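Local coordinates for protein potential RNA-dependent RNA polymerase (Human picobirnavirus, PDB 5I62) that makes RNA from ribonucleoside triphosphates as an RNA-directed RNA polymerase, probably in both transcription and replication of the viral double-stranded RNA genome, at residues Thr157-Val162 / Arg172-Glu177. Sequence-based numbering, arbitrary orientation.
Sequences TIPCDV and RQNGRE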
ATOM      1  N   THR A 157       0.285 -27.433  -0.844  1.00 22.66           N
ATOM      2  CA  THR A 157       0.641 -26.471   0.190  1.00 22.74           C
ATOM      3  C   THR A 157      -0.067 -26.738   1.509  1.00 20.40           C
ATOM      4  O   THR A 157       0.565 -26.704   2.570  1.00 22.85           O
ATOM      5  CB  THR A 157       0.343 -25.041  -0.291  1.00 18.61           C
ATOM      6  OG1 THR A 157       1.097 -24.780  -1.468  1.00 19.31           O
ATOM      7  CG2 THR A 157       0.754 -24.003   0.778  1.00 19.13           C
ATOM      8  N   ILE A 158      -1.367 -26.995   1.468  1.00 20.75           N
ATOM      9  CA  ILE A 158      -2.119 -27.229   2.699  1.00 21.29           C
ATOM     10  C   ILE A 158      -2.385 -28.728   2.905  1.00 23.45           C
ATOM     11  O   ILE A 158      -2.477 -29.465   1.942  1.00 21.88           O
ATOM     12  CB  ILE A 158      -3.430 -26.423   2.702  1.00 22.71           C
ATOM     13  CG1 ILE A 158      -4.324 -26.816   1.536  1.00 23.65           C
ATOM     14  CG2 ILE A 158      -3.136 -24.923   2.655  1.00 23.66           C
ATOM     15  CD1 ILE A 158      -5.711 -26.138   1.591  1.00 25.01           C
ATOM     16  N   PRO A 159      -2.500 -29.178   4.169  1.00 26.14           N
ATOM     17  CA  PRO A 159      -2.339 -28.357   5.370  1.00 24.07           C
ATOM     18  C   PRO A 159      -0.880 -27.981   5.597  1.00 25.21           C
ATOM     19  O   PRO A 159       0.022 -28.722   5.183  1.00 21.77           O
ATOM     20  CB  PRO A 159      -2.864 -29.268   6.485  1.00 27.73           C
ATOM     21  CG  PRO A 159      -2.489 -30.635   6.007  1.00 28.40           C
ATOM     22  CD  PRO A 159      -2.745 -30.594   4.513  1.00 29.37           C
ATOM     23  N   CYS A 160      -0.651 -26.831   6.218  1.00 20.04           N
ATOM     24  CA  CYS A 160       0.697 -26.334   6.417  1.00 23.51           C
ATOM     25  C   CYS A 160       0.864 -25.822   7.843  1.00 24.46           C
ATOM     26  O   CYS A 160      -0.097 -25.452   8.516  1.00 23.86           O
ATOM     27  CB  CYS A 160       1.069 -25.234   5.399  1.00 20.04           C
ATOM     28  SG  CYS A 160      -0.010 -23.769   5.387  1.00 27.11           S
ATOM     29  N   ASP A 161       2.117 -25.845   8.285  1.00 22.01           N
ATOM     30  CA  ASP A 161       2.542 -25.369   9.593  1.00 20.33           C
ATOM     31  C   ASP A 161       3.839 -24.618   9.353  1.00 21.73           C
ATOM     32  O   ASP A 161       4.745 -25.167   8.719  1.00 19.79           O
ATOM     33  CB  ASP A 161       2.751 -26.538  10.564  1.00 24.11           C
ATOM     34  CG  ASP A 161       3.194 -26.087  11.952  1.00 30.52           C
ATOM     35  OD1 ASP A 161       2.767 -25.004  12.403  1.00 28.81           O
ATOM     36  OD2 ASP A 161       3.973 -26.823  12.593  1.00 33.88           O
ATOM     37  N   VAL A 162       3.918 -23.360   9.797  1.00 16.73           N
ATOM     38  CA  VAL A 162       5.112 -22.543   9.597  1.00 15.66           C
ATOM     39  C   VAL A 162       5.567 -21.982  10.939  1.00 18.21           C
ATOM     40  O   VAL A 162       4.737 -21.653  11.791  1.00 18.30           O
ATOM     41  CB  VAL A 162       4.876 -21.406   8.563  1.00 18.26           C
ATOM     42  CG1 VAL A 162       4.428 -21.968   7.202  1.00 13.64           C
ATOM     43  CG2 VAL A 162       3.838 -20.392   9.079  1.00 11.99           C
ATOM     44  N   ARG A 172       6.217 -26.877   6.996  1.00 15.49           N
ATOM     45  CA  ARG A 172       5.696 -28.215   6.723  1.00 19.51           C
ATOM     46  C   ARG A 172       4.457 -28.073   5.848  1.00 21.21           C
ATOM     47  O   ARG A 172       3.480 -27.447   6.258  1.00 19.92           O
ATOM     48  CB  ARG A 172       5.349 -28.963   8.012  1.00 19.86           C
ATOM     49  CG  ARG A 172       6.524 -29.523   8.773  1.00 24.87           C
ATOM     50  CD  ARG A 172       7.087 -30.802   8.131  1.00 32.81           C
ATOM     51  NE  ARG A 172       6.113 -31.887   7.983  1.00 31.14           N
ATOM     52  CZ  ARG A 172       6.375 -33.049   7.381  1.00 29.71           C
ATOM     53  NH1 ARG A 172       7.586 -33.281   6.872  1.00 29.24           N
ATOM     54  NH2 ARG A 172       5.432 -33.981   7.290  1.00 32.18           N
ATOM     55  N   GLN A 173       4.492 -28.645   4.650  1.00 15.97           N
ATOM     56  CA  GLN A 173       3.415 -28.483   3.679  1.00 18.84           C
ATOM     57  C   GLN A 173       3.014 -29.860   3.182  1.00 19.87           C
ATOM     58  O   GLN A 173       3.787 -30.493   2.458  1.00 16.15           O
ATOM     59  CB  GLN A 173       3.844 -27.607   2.500  1.00 18.77           C
ATOM     60  CG  GLN A 173       4.351 -26.240   2.895  1.00 18.26           C
ATOM     61  CD  GLN A 173       4.787 -25.404   1.706  1.00 22.06           C
ATOM     62  OE1 GLN A 173       5.203 -24.263   1.882  1.00 16.53           O
ATOM     63  NE2 GLN A 173       4.679 -25.969   0.475  1.00 16.21           N
ATOM     64  N   ASN A 174       1.822 -30.316   3.582  1.00 22.28           N
ATOM     65  CA  ASN A 174       1.256 -31.596   3.152  1.00 23.57           C
ATOM     66  C   ASN A 174       2.319 -32.679   2.975  1.00 20.19           C
ATOM     67  O   ASN A 174       2.511 -33.181   1.867  1.00 20.89           O
ATOM     68  CB  ASN A 174       0.470 -31.417   1.847  1.00 19.89           C
ATOM     69  CG  ASN A 174      -0.402 -32.614   1.525  1.00 27.82           C
ATOM     70  OD1 ASN A 174      -0.653 -33.447   2.390  1.00 25.81           O
ATOM     71  ND2 ASN A 174      -0.869 -32.704   0.280  1.00 26.36           N
ATOM     72  N   GLY A 175       3.050 -33.016   4.044  1.00 22.89           N
ATOM     73  CA  GLY A 175       4.013 -34.110   3.988  1.00 19.59           C
ATOM     74  C   GLY A 175       5.432 -33.732   3.617  1.00 19.82           C
ATOM     75  O   GLY A 175       6.326 -34.569   3.752  1.00 18.86           O
ATOM     76  N   ARG A 176       5.672 -32.509   3.152  1.00 17.56           N
ATOM     77  CA  ARG A 176       7.002 -32.019   2.827  1.00 18.56           C
ATOM     78  C   ARG A 176       7.482 -31.063   3.919  1.00 18.32           C
ATOM     79  O   ARG A 176       6.683 -30.363   4.532  1.00 18.05           O
ATOM     80  CB  ARG A 176       7.006 -31.272   1.492  1.00 17.21           C
ATOM     81  CG  ARG A 176       6.710 -32.116   0.268  1.00 16.63           C
ATOM     82  CD  ARG A 176       5.209 -32.236   0.017  1.00 18.42           C
ATOM     83  NE  ARG A 176       4.907 -32.393  -1.410  1.00 21.86           N
ATOM     84  CZ  ARG A 176       3.680 -32.539  -1.893  1.00 23.37           C
ATOM     85  NH1 ARG A 176       2.643 -32.558  -1.062  1.00 19.37           N
ATOM     86  NH2 ARG A 176       3.486 -32.665  -3.205  1.00 22.47           N
ATOM     87  N   GLU A 177       8.790 -31.024   4.148  1.00 15.78           N
ATOM     88  CA  GLU A 177       9.396 -29.959   4.943  1.00 18.60           C
ATOM     89  C   GLU A 177      10.290 -29.127   4.038  1.00 19.00           C
ATOM     90  O   GLU A 177      11.265 -29.640   3.478  1.00 19.01           O
ATOM     91  CB  GLU A 177      10.202 -30.471   6.134  1.00 18.66           C
ATOM     92  CG  GLU A 177      10.964 -29.294   6.769  1.00 22.64           C
ATOM     93  CD  GLU A 177      11.539 -29.571   8.146  1.00 27.54           C
ATOM     94  OE1 GLU A 177      11.138 -30.561   8.807  1.00 26.99           O
ATOM     95  OE2 GLU A 177      12.405 -28.775   8.566  1.00 26.96           O
TER
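D161 and R172 face each other as an antiparallel hydrogen-bonded pair. R172 N donates to D161 O at 2.8 Å, and D161 N donates to R172 O at 2.9 Å. A third backbone bond, N174 N to P159 O, is nearly straight at 170° and continues the ladder past the strand end. Between these rungs C160 and Q173 form a non-hydrogen-bonded pair. R172 O also receives a short CA-H...O contact from C160 CA, at 3.0 Å. The D161 carboxylate makes a salt bridge with R296 of helix 288-296.

Side chains mostly meet backbone here. Q173 CB lies 3.4 Å from T157 O. The Q173 chain runs extended beyond CG (chi2 179°), with NE2 alongside T157 CA. It also touches P145, Y146 and A209. N174 CB packs 3.5 Å from I158 O, the carbonyl oxygen of the cis peptide bond to P159. With CG anti to the backbone N (chi1 -167°), the N174 amide lies beside I158 O, and ND2 hydrogen-bonds to S155 O.

Q173 to R176 form a type I' turn, closed by backbone bonds in both directions between these two residues. This is a tight two-residue beta hairpin, with N174 and G175 both at positive phi. R176 NH1 adds a 3.0 Å bond to N174 O.

The contact joins the open end of hairpin 160-165/168-173 to the turn into strand 176-189. Three backbone bonds set its register, so the pairing itself depends little on side-chain identity. Q173 and N174 add packing against T157 and I158.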